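Local coordinates for protein uronate dehydrogenase (Agrobacterium tumefaciens, PDB 3RFX) that catalyses the NAD-dependent oxidation of uronic acids, working through a Rossmann-fold domain of the epimerase/dehydratase family, at residues Glu81-Leu84 with Gln85-Ile89; Ile89-Tyr92 with Asn93-Ala97; Tyr117-Gln120 with Thr121-Leu124; Asn172-Met175 with Leu176-Phe180; Ser187-Glu190 with Ala191-Ala195. The protein carries 1 engineered substitution. One frame throughout, in Å; residues are numbered along the deposited sequence.

Contact 1: Glu81-Leu84 with Gln85-Ile89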
loop_
_atom_site.group_PDB
_atom_site.type_symbol
_atom_site.label_atom_id
_atom_site.label_comp_id
_atom_site.label_asym_id
_atom_site.label_seq_id
_atom_site.Cartn_x
_atom_site.Cartn_y
_atom_site.Cartn_z
ATOM N N GLU A 81 -39.571 4.255 0.673
ATOM C CA GLU A 81 -40.483 3.971 -0.438
ATOM C C GLU A 81 -40.142 4.765 -1.697
ATOM O O GLU A 81 -40.112 4.218 -2.801
ATOM C CB GLU A 81 -41.942 4.213 -0.032
ATOM C CG GLU A 81 -42.479 3.240 1.019
ATOM C CD GLU A 81 -42.067 3.594 2.451
ATOM O OE1 GLU A 81 -41.335 4.593 2.657
ATOM O OE2 GLU A 81 -42.489 2.865 3.379
ATOM N N GLN A 82 -39.880 6.058 -1.538
ATOM C CA GLN A 82 -39.573 6.906 -2.682
ATOM C C GLN A 82 -38.195 6.594 -3.282
ATOM O O GLN A 82 -38.005 6.684 -4.493
ATOM C CB GLN A 82 -39.628 8.377 -2.273
ATOM C CG GLN A 82 -40.932 8.772 -1.594
ATOM C CD GLN A 82 -40.929 10.216 -1.151
ATOM O OE1 GLN A 82 -40.299 11.071 -1.779
ATOM N NE2 GLN A 82 -41.639 10.500 -0.061
ATOM N N ILE A 83 -37.235 6.281 -2.417
ATOM C CA ILE A 83 -35.873 5.943 -2.844
ATOM C C ILE A 83 -35.907 4.636 -3.628
ATOM O O ILE A 83 -35.302 4.517 -4.692
ATOM C CB ILE A 83 -34.957 5.729 -1.630
ATOM C CG1 ILE A 83 -34.916 6.979 -0.756
ATOM C CG2 ILE A 83 -33.533 5.341 -2.069
ATOM C CD1 ILE A 83 -33.986 8.012 -1.240
ATOM N N LEU A 84 -36.622 3.664 -3.077
ATOM C CA LEU A 84 -36.788 2.356 -3.710
ATOM C C LEU A 84 -37.270 2.508 -5.148
ATOM O O LEU A 84 -36.731 1.887 -6.067
ATOM C CB LEU A 84 -37.787 1.520 -2.904
ATOM C CG LEU A 84 -37.997 0.072 -3.351
ATOM C CD1 LEU A 84 -36.749 -0.753 -3.052
ATOM C CD2 LEU A 84 -39.221 -0.519 -2.662
ATOM N N GLN A 85 -38.276 3.352 -5.350
ATOM C CA GLN A 85 -38.852 3.548 -6.677
ATOM C C GLN A 85 -37.914 4.236 -7.668
ATOM O O GLN A 85 -37.739 3.766 -8.794
ATOM C CB GLN A 85 -40.176 4.321 -6.578
ATOM C CG GLN A 85 -41.228 3.621 -5.723
ATOM C CD GLN A 85 -41.847 2.426 -6.418
ATOM O OE1 GLN A 85 -42.091 2.458 -7.625
ATOM N NE2 GLN A 85 -42.112 1.368 -5.661
ATOM N N GLY A 86 -37.312 5.348 -7.256
ATOM C CA GLY A 86 -36.512 6.155 -8.162
ATOM C C GLY A 86 -35.080 5.671 -8.378
ATOM O O GLY A 86 -34.523 5.829 -9.469
ATOM N N ASN A 87 -34.485 5.084 -7.344
ATOM C CA ASN A 87 -33.042 4.818 -7.341
ATOM C C ASN A 87 -32.675 3.348 -7.355
ATOM O O ASN A 87 -31.519 2.995 -7.610
ATOM C CB ASN A 87 -32.380 5.458 -6.108
ATOM C CG ASN A 87 -32.429 6.969 -6.132
ATOM O OD1 ASN A 87 -33.053 7.576 -7.006
ATOM N ND2 ASN A 87 -31.748 7.590 -5.172
ATOM N N ILE A 88 -33.638 2.492 -7.038
ATOM C CA ILE A 88 -33.358 1.065 -6.951
ATOM C C ILE A 88 -34.079 0.349 -8.092
ATOM O O ILE A 88 -33.441 -0.117 -9.037
ATOM C CB ILE A 88 -33.696 0.506 -5.557
ATOM C CG1 ILE A 88 -32.793 1.190 -4.514
ATOM C CG2 ILE A 88 -33.482 -0.999 -5.505
ATOM C CD1 ILE A 88 -32.988 0.723 -3.114
ATOM N N ILE A 89 -35.406 0.313 -8.031
ATOM C CA ILE A 89 -36.194 -0.181 -9.153
ATOM C C ILE A 89 -35.875 0.603 -10.415
ATOM O O ILE A 89 -35.682 0.023 -11.488
ATOM C CB ILE A 89 -37.703 -0.099 -8.848
ATOM C CG1 ILE A 89 -38.037 -0.995 -7.654
ATOM C CG2 ILE A 89 -38.519 -0.475 -10.093
ATOM C CD1 ILE A 89 -39.441 -0.776 -7.088
#
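In the helix 80-100 of the Rossmann fold, L84 and I89 meet across a pi-type turn, where I89 N donates to L84 O at 2.8 Å, five residues back instead of four. I88 N reaches the same oxygen at 3.3 Å from above the carbonyl plane, so two donors share L84 O. Before this widening the turns are ordinary: N87 N bonds to I83 O at 2.8 Å and G86 N to Q82 O at 3.1 Å. The helix is the crossover of the beta-alpha-beta unit between strands 67-70 and 105-111, and G86 touches the bound NAD. L84 CG stands anti to its own N (chi1 -175°), which lays CD1 against I88 CD1 at 4.0 Å while CG meets I89 CD1 at 4.1 Å. L84 also packs on L84 of the second subunit. Q85 CG, swung beside its own backbone N, lies 3.2 Å from E81 O. The N87 amide is held by I74 N and by S139 OG of helix 135-154.

Contact 2: Ile89-Tyr92 with Asn93-Ala97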
loop_
_atom_site.group_PDB
_atom_site.type_symbol
_atom_site.label_atom_id
_atom_site.label_comp_id
_atom_site.label_asym_id
_atom_site.label_seq_id
_atom_site.Cartn_x
_atom_site.Cartn_y
_atom_site.Cartn_z
ATOM N N ILE A 89 -35.406 0.313 -8.031
ATOM C CA ILE A 89 -36.194 -0.181 -9.153
ATOM C C ILE A 89 -35.875 0.603 -10.415
ATOM O O ILE A 89 -35.682 0.023 -11.488
ATOM C CB ILE A 89 -37.703 -0.099 -8.848
ATOM C CG1 ILE A 89 -38.037 -0.995 -7.654
ATOM C CG2 ILE A 89 -38.519 -0.475 -10.093
ATOM C CD1 ILE A 89 -39.441 -0.776 -7.088
ATOM N N GLY A 90 -35.799 1.926 -10.291
ATOM C CA GLY A 90 -35.496 2.773 -11.426
ATOM C C GLY A 90 -34.168 2.462 -12.095
ATOM O O GLY A 90 -34.054 2.518 -13.325
ATOM N N LEU A 91 -33.156 2.151 -11.293
ATOM C CA LEU A 91 -31.837 1.835 -11.836
ATOM C C LEU A 91 -31.866 0.498 -12.566
ATOM O O LEU A 91 -31.316 0.363 -13.649
ATOM C CB LEU A 91 -30.766 1.822 -10.732
ATOM C CG LEU A 91 -29.887 3.075 -10.697
ATOM C CD1 LEU A 91 -28.887 3.105 -11.852
ATOM C CD2 LEU A 91 -30.761 4.338 -10.711
ATOM N N TYR A 92 -32.504 -0.488 -11.965
ATOM C CA TYR A 92 -32.667 -1.769 -12.642
ATOM C C TYR A 92 -33.320 -1.569 -14.018
ATOM O O TYR A 92 -32.815 -2.052 -15.034
ATOM C CB TYR A 92 -33.469 -2.748 -11.785
ATOM C CG TYR A 92 -33.831 -4.015 -12.532
ATOM C CD1 TYR A 92 -32.875 -5.001 -12.772
ATOM C CD2 TYR A 92 -35.119 -4.209 -13.024
ATOM C CE1 TYR A 92 -33.200 -6.152 -13.466
ATOM C CE2 TYR A 92 -35.456 -5.352 -13.710
ATOM C CZ TYR A 92 -34.490 -6.323 -13.933
ATOM O OH TYR A 92 -34.819 -7.463 -14.628
ATOM N N ASN A 93 -34.426 -0.832 -14.057
ATOM C CA ASN A 93 -35.121 -0.588 -15.321
ATOM C C ASN A 93 -34.262 0.144 -16.346
ATOM O O ASN A 93 -34.308 -0.156 -17.542
ATOM C CB ASN A 93 -36.431 0.180 -15.081
ATOM C CG ASN A 93 -37.456 -0.647 -14.338
ATOM O OD1 ASN A 93 -37.376 -1.879 -14.323
ATOM N ND2 ASN A 93 -38.431 0.020 -13.712
ATOM N N LEU A 94 -33.483 1.118 -15.891
ATOM C CA LEU A 94 -32.626 1.845 -16.811
ATOM C C LEU A 94 -31.575 0.917 -17.428
ATOM O O LEU A 94 -31.322 0.986 -18.630
ATOM C CB LEU A 94 -31.917 3.010 -16.114
ATOM C CG LEU A 94 -31.102 3.902 -17.053
ATOM C CD1 LEU A 94 -32.030 4.822 -17.838
ATOM C CD2 LEU A 94 -30.074 4.721 -16.265
ATOM N N TYR A 95 -30.955 0.068 -16.606
ATOM C CA TYR A 95 -29.889 -0.814 -17.107
ATOM C C TYR A 95 -30.430 -1.906 -18.040
ATOM O O TYR A 95 -29.826 -2.212 -19.078
ATOM C CB TYR A 95 -28.991 -1.358 -15.967
ATOM C CG TYR A 95 -27.895 -0.348 -15.700
ATOM C CD1 TYR A 95 -26.640 -0.486 -16.278
ATOM C CD2 TYR A 95 -28.160 0.814 -14.972
ATOM C CE1 TYR A 95 -25.650 0.475 -16.093
ATOM C CE2 TYR A 95 -27.183 1.781 -14.781
ATOM C CZ TYR A 95 -25.934 1.611 -15.342
ATOM O OH TYR A 95 -24.971 2.574 -15.160
ATOM N N GLU A 96 -31.585 -2.454 -17.686
ATOM C CA GLU A 96 -32.269 -3.403 -18.560
ATOM C C GLU A 96 -32.645 -2.770 -19.902
ATOM O O GLU A 96 -32.498 -3.394 -20.965
ATOM C CB GLU A 96 -33.486 -4.001 -17.853
ATOM C CG GLU A 96 -33.128 -5.183 -16.982
ATOM C CD GLU A 96 -32.402 -6.264 -17.770
ATOM O OE1 GLU A 96 -33.060 -6.945 -18.580
ATOM O OE2 GLU A 96 -31.170 -6.418 -17.609
ATOM N N ALA A 97 -33.109 -1.525 -19.864
ATOM C CA ALA A 97 -33.494 -0.834 -21.086
ATOM C C ALA A 97 -32.280 -0.570 -21.968
ATOM O O ALA A 97 -32.331 -0.736 -23.191
ATOM C CB ALA A 97 -34.211 0.455 -20.764
#
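Y92 and E96 make the CH-pi contact of this pair of helical turns. E96 CG lies over one face of the phenol ring, 3.9 Å from its centroid and displaced toward the rim near CZ. The chain bends at chi2 (-56°), and the carboxylate plane ends up 15° from that of the ring. Apolar packing links L91 to Y95: the two side chains run alongside each other, and L91 CD1 reaches Y95 CE2 at 3.6 Å. Polar atoms also meet carbon here: L91 O sits in plane at the edge of the Y95 ring, I89 CG2 lies 3.7 Å from N93 ND2, and N93 OD1 approaches Y92 CD2 at 3.5 Å, amide and ring planes 57° apart. N93 ND2 is hydrogen-bonded to L52 O. Regular i to i+4 hydrogen bonds carry the backbone, among them E96 N to Y92 O at 3.0 Å and N93 N to I89 O at 3.0 Å. Charge enters at E96, whose OE1 forms salt bridges with R99 and with K265 of the second subunit, and whose OE2 bonds Y150 OH; these would probably stabilise the carboxylate as an anion. Y92 also stacks on F80 of that subunit. Within the chain, L91 packs on strands 67-70 and 105-111, N93 and L94 face helix 55-62, and Y95 packs on A147 of helix 135-154 and I106 of strand 105-111.

Contact 3: Tyr117-Gln120 with Thr121-Leu124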
loop_
_atom_site.group_PDB
_atom_site.type_symbol
_atom_site.label_atom_id
_atom_site.label_comp_id
_atom_site.label_asym_id
_atom_site.label_seq_id
_atom_site.Cartn_x
_atom_site.Cartn_y
_atom_site.Cartn_z
ATOM N N TYR A 117 -19.812 9.401 5.631
ATOM C CA TYR A 117 -19.320 9.281 7.014
ATOM C C TYR A 117 -17.803 9.398 7.195
ATOM O O TYR A 117 -17.320 9.400 8.332
ATOM C CB TYR A 117 -19.851 8.015 7.716
ATOM C CG TYR A 117 -21.169 8.248 8.440
ATOM C CD1 TYR A 117 -21.205 8.927 9.660
ATOM C CD2 TYR A 117 -22.371 7.817 7.896
ATOM C CE1 TYR A 117 -22.410 9.156 10.324
ATOM C CE2 TYR A 117 -23.586 8.031 8.560
ATOM C CZ TYR A 117 -23.595 8.705 9.768
ATOM O OH TYR A 117 -24.792 8.934 10.420
ATOM N N TYR A 118 -17.040 9.495 6.106
ATOM C CA TYR A 118 -15.599 9.743 6.252
ATOM C C TYR A 118 -15.372 11.153 6.782
ATOM O O TYR A 118 -16.105 12.073 6.423
ATOM C CB TYR A 118 -14.855 9.581 4.920
ATOM C CG TYR A 118 -14.629 8.138 4.515
ATOM C CD1 TYR A 118 -13.557 7.413 5.028
ATOM C CD2 TYR A 118 -15.483 7.507 3.611
ATOM C CE1 TYR A 118 -13.338 6.091 4.664
ATOM C CE2 TYR A 118 -15.267 6.180 3.230
ATOM C CZ TYR A 118 -14.199 5.482 3.765
ATOM O OH TYR A 118 -13.977 4.173 3.396
ATOM N N PRO A 119 -14.347 11.332 7.632
ATOM C CA PRO A 119 -13.977 12.662 8.136
ATOM C C PRO A 119 -13.440 13.504 6.992
ATOM O O PRO A 119 -12.860 12.955 6.053
ATOM C CB PRO A 119 -12.830 12.381 9.117
ATOM C CG PRO A 119 -12.766 10.903 9.277
ATOM C CD PRO A 119 -13.441 10.271 8.103
ATOM N N GLN A 120 -13.604 14.816 7.075
ATOM C CA GLN A 120 -13.122 15.710 6.027
ATOM C C GLN A 120 -11.600 15.761 5.963
ATOM O O GLN A 120 -11.036 16.221 4.973
ATOM C CB GLN A 120 -13.707 17.117 6.213
ATOM C CG GLN A 120 -15.221 17.121 6.084
ATOM C CD GLN A 120 -15.824 18.510 6.070
ATOM O OE1 GLN A 120 -15.120 19.526 6.179
ATOM N NE2 GLN A 120 -17.143 18.564 5.937
ATOM N N THR A 121 -10.939 15.273 7.012
ATOM C CA THR A 121 -9.482 15.302 7.078
ATOM C C THR A 121 -8.829 14.158 6.297
ATOM O O THR A 121 -7.608 14.116 6.148
ATOM C CB THR A 121 -9.003 15.235 8.535
ATOM O OG1 THR A 121 -9.625 14.118 9.180
ATOM C CG2 THR A 121 -9.402 16.511 9.280
ATOM N N GLU A 122 -9.639 13.225 5.812
ATOM C CA GLU A 122 -9.103 12.042 5.141
ATOM C C GLU A 122 -9.225 12.159 3.616
ATOM O O GLU A 122 -10.312 12.383 3.096
ATOM C CB GLU A 122 -9.823 10.787 5.639
ATOM C CG GLU A 122 -9.257 9.495 5.050
ATOM C CD GLU A 122 -9.850 8.242 5.683
ATOM O OE1 GLU A 122 -10.638 8.363 6.652
ATOM O OE2 GLU A 122 -9.519 7.135 5.207
ATOM N N ARG A 123 -8.108 12.022 2.907
ATOM C CA ARG A 123 -8.113 12.070 1.437
ATOM C C ARG A 123 -8.499 10.698 0.887
ATOM O O ARG A 123 -7.974 9.685 1.345
ATOM C CB ARG A 123 -6.733 12.490 0.923
ATOM C CG ARG A 123 -6.597 12.558 -0.598
ATOM C CD ARG A 123 -5.256 13.202 -0.996
ATOM N NE ARG A 123 -5.068 13.266 -2.451
ATOM C CZ ARG A 123 -5.637 14.173 -3.241
ATOM N NH1 ARG A 123 -6.448 15.097 -2.730
ATOM N NH2 ARG A 123 -5.405 14.155 -4.551
ATOM N N LEU A 124 -9.416 10.664 -0.081
ATOM C CA LEU A 124 -9.996 9.405 -0.544
ATOM C C LEU A 124 -9.651 9.105 -1.995
ATOM O O LEU A 124 -9.832 9.951 -2.866
ATOM C CB LEU A 124 -11.529 9.424 -0.413
ATOM C CG LEU A 124 -12.155 9.788 0.936
ATOM C CD1 LEU A 124 -13.689 9.632 0.870
ATOM C CD2 LEU A 124 -11.571 8.926 2.043
HETATM O O HOH W 1 -9.626 15.170 2.811
#
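Y118 and E122 are brought together by opposite choices at chi1: the Y118 ring sits beside its own backbone N (-77°), whereas E122 CG is anti to its N (-176°) and the chain beyond stays extended. The E122 carboxylate therefore arrives at the ring's edge, OE1 lying 3.5 Å from Y118 CD1, with the two planes nearly perpendicular at 87°. The same oxygen is 3.7 Å from P119 CD. L124 comes over a face instead, placing CD2 4.1 Å from the centroid of the Y118 ring and toward its rim, a CH-pi contact. Its other methyl, CD1, lies 3.9 Å from Y118 CD2, and the leucine fork thus spans the ring near CG. A type I beta turn from P119 to E122 folds the chain back to allow this, closed by E122 N donating to P119 O at 3.2 Å from above the carbonyl plane. T121 OG1 rests 3.6 Å from P119 CB. One water donates to Q120 O at 2.8 Å and, weakly, to E122 O. The turn lies in the loop between strand 105-111 and helix 135-154; Q120 NE2 bonds L250 O and F253 O. Y118 OH bonds P129 O. An oxygen set at the ring's edge is consistent with a weak attraction to the slightly positive C-H rim, while the pi system also meets a leucine methyl over one face and, by its cation-pi contact, R131.

Contact 4: Asn172-Met175 with Leu176-Phe180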
loop_
_atom_site.group_PDB
_atom_site.type_symbol
_atom_site.label_atom_id
_atom_site.label_comp_id
_atom_site.label_asym_id
_atom_site.label_seq_id
_atom_site.Cartn_x
_atom_site.Cartn_y
_atom_site.Cartn_z
ATOM N N ASN A 172 -20.967 27.724 1.020
ATOM C CA ASN A 172 -20.632 27.482 2.412
ATOM C C ASN A 172 -19.246 26.853 2.505
ATOM O O ASN A 172 -18.628 26.544 1.476
ATOM C CB ASN A 172 -21.710 26.641 3.116
ATOM C CG ASN A 172 -21.808 25.223 2.577
ATOM O OD1 ASN A 172 -20.801 24.571 2.307
ATOM N ND2 ASN A 172 -23.034 24.727 2.448
ATOM N N TYR A 173 -18.758 26.668 3.725
ATOM C CA TYR A 173 -17.374 26.234 3.927
ATOM C C TYR A 173 -17.086 24.877 3.281
ATOM O O TYR A 173 -16.017 24.664 2.703
ATOM C CB TYR A 173 -17.011 26.188 5.417
ATOM C CG TYR A 173 -15.510 26.173 5.635
ATOM C CD1 TYR A 173 -14.802 27.358 5.802
ATOM C CD2 TYR A 173 -14.799 24.975 5.636
ATOM C CE1 TYR A 173 -13.422 27.352 5.976
ATOM C CE2 TYR A 173 -13.419 24.959 5.804
ATOM C CZ TYR A 173 -12.739 26.153 5.971
ATOM O OH TYR A 173 -11.367 26.139 6.138
ATOM N N ARG A 174 -18.037 23.959 3.407
ATOM C CA ARG A 174 -17.890 22.618 2.833
ATOM C C ARG A 174 -17.668 22.679 1.322
ATOM O O ARG A 174 -16.872 21.913 0.770
ATOM C CB ARG A 174 -19.113 21.759 3.171
ATOM C CG ARG A 174 -19.119 20.360 2.539
ATOM C CD ARG A 174 -20.186 19.480 3.197
ATOM N NE ARG A 174 -20.403 18.212 2.491
ATOM C CZ ARG A 174 -21.199 18.061 1.436
ATOM N NH1 ARG A 174 -21.866 19.098 0.944
ATOM N NH2 ARG A 174 -21.326 16.865 0.863
ATOM N N MET A 175 -18.368 23.586 0.648
ATOM C CA MET A 175 -18.253 23.677 -0.810
ATOM C C MET A 175 -16.904 24.184 -1.288
ATOM O O MET A 175 -16.579 24.084 -2.472
ATOM C CB MET A 175 -19.384 24.519 -1.406
ATOM C CG MET A 175 -20.744 23.889 -1.194
ATOM S SD MET A 175 -21.986 24.687 -2.223
ATOM C CE MET A 175 -23.478 24.096 -1.430
ATOM N N LEU A 176 -16.103 24.729 -0.382
ATOM C CA LEU A 176 -14.729 25.062 -0.760
ATOM C C LEU A 176 -13.981 23.780 -1.128
ATOM O O LEU A 176 -12.948 23.830 -1.794
ATOM C CB LEU A 176 -13.999 25.776 0.378
ATOM C CG LEU A 176 -14.581 27.150 0.700
ATOM C CD1 LEU A 176 -13.878 27.766 1.916
ATOM C CD2 LEU A 176 -14.454 28.070 -0.523
ATOM N N SER A 177 -14.500 22.644 -0.670
ATOM C CA SER A 177 -13.916 21.348 -1.006
ATOM C C SER A 177 -14.753 20.596 -2.034
ATOM O O SER A 177 -14.194 19.930 -2.902
ATOM C CB SER A 177 -13.736 20.474 0.247
ATOM O OG SER A 177 -12.916 21.128 1.213
ATOM N N THR A 178 -16.082 20.690 -1.930
ATOM C CA THR A 178 -16.969 19.825 -2.719
ATOM C C THR A 178 -17.509 20.425 -4.018
ATOM O O THR A 178 -18.129 19.712 -4.813
ATOM C CB THR A 178 -18.189 19.347 -1.899
ATOM O OG1 THR A 178 -18.975 20.481 -1.518
ATOM C CG2 THR A 178 -17.759 18.582 -0.644
ATOM N N TRP A 179 -17.287 21.717 -4.233
ATOM C CA TRP A 179 -17.858 22.401 -5.395
ATOM C C TRP A 179 -17.480 21.708 -6.691
ATOM O O TRP A 179 -16.318 21.373 -6.913
ATOM C CB TRP A 179 -17.386 23.851 -5.464
ATOM C CG TRP A 179 -18.081 24.676 -6.527
ATOM C CD1 TRP A 179 -19.424 24.739 -6.769
ATOM C CD2 TRP A 179 -17.462 25.565 -7.462
ATOM N NE1 TRP A 179 -19.679 25.611 -7.806
ATOM C CE2 TRP A 179 -18.488 26.129 -8.248
ATOM C CE3 TRP A 179 -16.134 25.939 -7.714
ATOM C CZ2 TRP A 179 -18.231 27.051 -9.261
ATOM C CZ3 TRP A 179 -15.879 26.849 -8.721
ATOM C CH2 TRP A 179 -16.925 27.397 -9.484
ATOM N N PHE A 180 -18.484 21.515 -7.540
ATOM C CA PHE A 180 -18.307 20.956 -8.883
ATOM C C PHE A 180 -18.989 21.944 -9.817
ATOM O O PHE A 180 -20.217 21.998 -9.862
ATOM C CB PHE A 180 -19.019 19.610 -8.956
ATOM C CG PHE A 180 -18.636 18.760 -10.158
ATOM C CD1 PHE A 180 -17.482 19.024 -10.889
ATOM C CD2 PHE A 180 -19.422 17.676 -10.514
ATOM C CE1 PHE A 180 -17.132 18.217 -11.982
ATOM C CE2 PHE A 180 -19.077 16.862 -11.594
ATOM C CZ PHE A 180 -17.937 17.132 -12.320
HETATM O O HOH W 2 -13.447 23.100 3.021
#
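L176 N donates to Y173 O at 3.1 Å and S177 N to R174 O at 2.9 Å, each from above the carbonyl plane, in a tight turn opening the short helix 175-178. T178 N takes R174 O on a lone pair at 3.1 Å, giving that oxygen two backbone donors. Ahead of the turn, N172 OD1 accepts from M175 N at 3.1 Å, a capping bond at the helix start. L176 CD1 lies over one face of the Y173 ring, 4.2 Å from its centroid, the side chains crossing at about a right angle. This segment follows strand 158-163 of the Rossmann sheet. R174, extended from CG to NE, lays its guanidinium flat against T178 CG2, a methyl centred over the group and 4.1 Å from CZ; its NH2 bonds Q254 O. T178 OG1 bonds S165 OG. A water donates to Y173 O and to S177 OG, which is also hydrogen-bonded to A211 O. W179 N closes on M175 O at 3.0 Å, and its indole NE1 bonds T167 O.

Contact 5: Ser187-Glu190 with Ala191-Ala195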
loop_
_atom_site.group_PDB
_atom_site.type_symbol
_atom_site.label_atom_id
_atom_site.label_comp_id
_atom_site.label_asym_id
_atom_site.label_seq_id
_atom_site.Cartn_x
_atom_site.Cartn_y
_atom_site.Cartn_z
ATOM N N SER A 187 -17.614 19.512 -19.072
ATOM C CA SER A 187 -16.404 19.001 -19.706
ATOM C C SER A 187 -16.159 17.534 -19.347
ATOM O O SER A 187 -15.638 16.772 -20.165
ATOM C CB SER A 187 -15.184 19.864 -19.371
ATOM O OG SER A 187 -14.879 19.774 -17.993
ATOM N N LEU A 188 -16.544 17.123 -18.141
ATOM C CA LEU A 188 -16.402 15.712 -17.770
ATOM C C LEU A 188 -17.298 14.848 -18.654
ATOM O O LEU A 188 -16.882 13.798 -19.160
ATOM C CB LEU A 188 -16.752 15.487 -16.290
ATOM C CG LEU A 188 -16.846 14.011 -15.884
ATOM C CD1 LEU A 188 -15.492 13.313 -16.060
ATOM C CD2 LEU A 188 -17.371 13.849 -14.459
ATOM N N ILE A 189 -18.540 15.287 -18.835
ATOM C CA ILE A 189 -19.483 14.556 -19.678
ATOM C C ILE A 189 -18.956 14.434 -21.113
ATOM O O ILE A 189 -19.041 13.366 -21.719
ATOM C CB ILE A 189 -20.893 15.191 -19.642
ATOM C CG1 ILE A 189 -21.540 14.941 -18.273
ATOM C CG2 ILE A 189 -21.776 14.630 -20.759
ATOM C CD1 ILE A 189 -22.772 15.776 -18.016
ATOM N N GLU A 190 -18.381 15.510 -21.641
ATOM C CA GLU A 190 -17.786 15.468 -22.980
ATOM C C GLU A 190 -16.625 14.467 -23.056
ATOM O O GLU A 190 -16.497 13.711 -24.027
ATOM C CB GLU A 190 -17.349 16.869 -23.420
ATOM C CG GLU A 190 -18.546 17.823 -23.530
ATOM C CD GLU A 190 -18.156 19.281 -23.679
ATOM O OE1 GLU A 190 -17.006 19.641 -23.337
ATOM O OE2 GLU A 190 -19.016 20.074 -24.123
ATOM N N ALA A 191 -15.800 14.448 -22.017
ATOM C CA ALA A 191 -14.668 13.533 -21.950
ATOM C C ALA A 191 -15.131 12.086 -21.851
ATOM O O ALA A 191 -14.526 11.195 -22.449
ATOM C CB ALA A 191 -13.753 13.891 -20.766
ATOM N N VAL A 192 -16.208 11.848 -21.109
ATOM C CA VAL A 192 -16.711 10.488 -20.942
ATOM C C VAL A 192 -17.232 9.924 -22.271
ATOM O O VAL A 192 -16.959 8.766 -22.619
ATOM C CB VAL A 192 -17.818 10.413 -19.866
ATOM C CG1 VAL A 192 -18.576 9.077 -19.962
ATOM C CG2 VAL A 192 -17.219 10.607 -18.478
ATOM N N PHE A 193 -17.972 10.739 -23.019
ATOM C CA PHE A 193 -18.501 10.274 -24.306
ATOM C C PHE A 193 -17.466 10.181 -25.433
ATOM O O PHE A 193 -17.643 9.395 -26.364
ATOM C CB PHE A 193 -19.731 11.086 -24.743
ATOM C CG PHE A 193 -20.959 10.793 -23.931
ATOM C CD1 PHE A 193 -21.500 9.515 -23.910
ATOM C CD2 PHE A 193 -21.568 11.783 -23.180
ATOM C CE1 PHE A 193 -22.621 9.230 -23.153
ATOM C CE2 PHE A 193 -22.696 11.505 -22.427
ATOM C CZ PHE A 193 -23.218 10.228 -22.410
ATOM N N ARG A 194 -16.392 10.962 -25.353
ATOM C CA ARG A 194 -15.372 10.949 -26.403
ATOM C C ARG A 194 -14.397 9.768 -26.284
ATOM O O ARG A 194 -13.744 9.402 -27.262
ATOM C CB ARG A 194 -14.574 12.258 -26.408
ATOM C CG ARG A 194 -13.404 12.253 -25.430
ATOM C CD ARG A 194 -12.746 13.617 -25.257
ATOM N NE ARG A 194 -11.751 13.574 -24.182
ATOM C CZ ARG A 194 -11.224 14.644 -23.595
ATOM N NH1 ARG A 194 -11.586 15.867 -23.972
ATOM N NH2 ARG A 194 -10.336 14.491 -22.622
ATOM N N ALA A 195 -14.281 9.187 -25.091
ATOM C CA ALA A 195 -13.283 8.140 -24.861
ATOM C C ALA A 195 -13.562 6.863 -25.660
ATOM O O ALA A 195 -14.650 6.313 -25.594
ATOM C CB ALA A 195 -13.187 7.813 -23.370
#
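I189 and F193 lie side by side on the last turns of helix 182-194, which packs against the parallel sheet of the Rossmann fold. I189 CG2 touches F193 CE2 at 3.7 Å, both side chains pointing the same way. The methyl is placed by chi1 of -71°, which leaves CG2 anti to the backbone N and beside the carbonyl carbon, on the F193 side. One residue earlier, L188 CD1 meets V192 CG2 at 4.0 Å, the two chains slanting across each other; V192 CG2 is also 3.3 Å from L188 O. Behind these pairs runs the regular backbone bonding: V192 N to L188 O at 2.8 Å, F193 N to I189 O at 3.1 Å and R194 N to E190 O at 3.1 Å. The next shell is the sheet itself. I189 and F193 pack on V69 of strand 67-70, V192 and F193 on V107 of strand 105-111, and L188 on V161 of strand 158-163. S187 OG bonds W224 NE1, and the carbonyls of V192 and A195 both receive R105 NH1 as the helix runs out. R194 turns back along its own helix, CG between its backbone N and carbonyl carbon (chi1 86°), and its NH2 bonds L222 O. Its guanidinium lies flat over A191, with the methyl CB centred 3.8 Å from the plane.

Contacts 1 and 2 are successive turns of helix 80-100, sharing I89, with centres 11 Å apart; both meet the second subunit, and G86 of contact 1 touches NAD while G90 of contact 2 stands about 6 Å from it. Contacts 3 and 4 form another pair, centres 14 Å apart, joined where Q120 NE2 comes within 4.2 Å of R174 CD; contact 3 reaches the second and third subunits, and contact 4 the third. Contact 5 follows contact 4 in the chain and meets it at F180 CZ and L188 CD2, 4.0 Å apart. It lies opposite contact 1 across the chain's centre. The side chains of M175 and I189 are each about 11 Å from NAD.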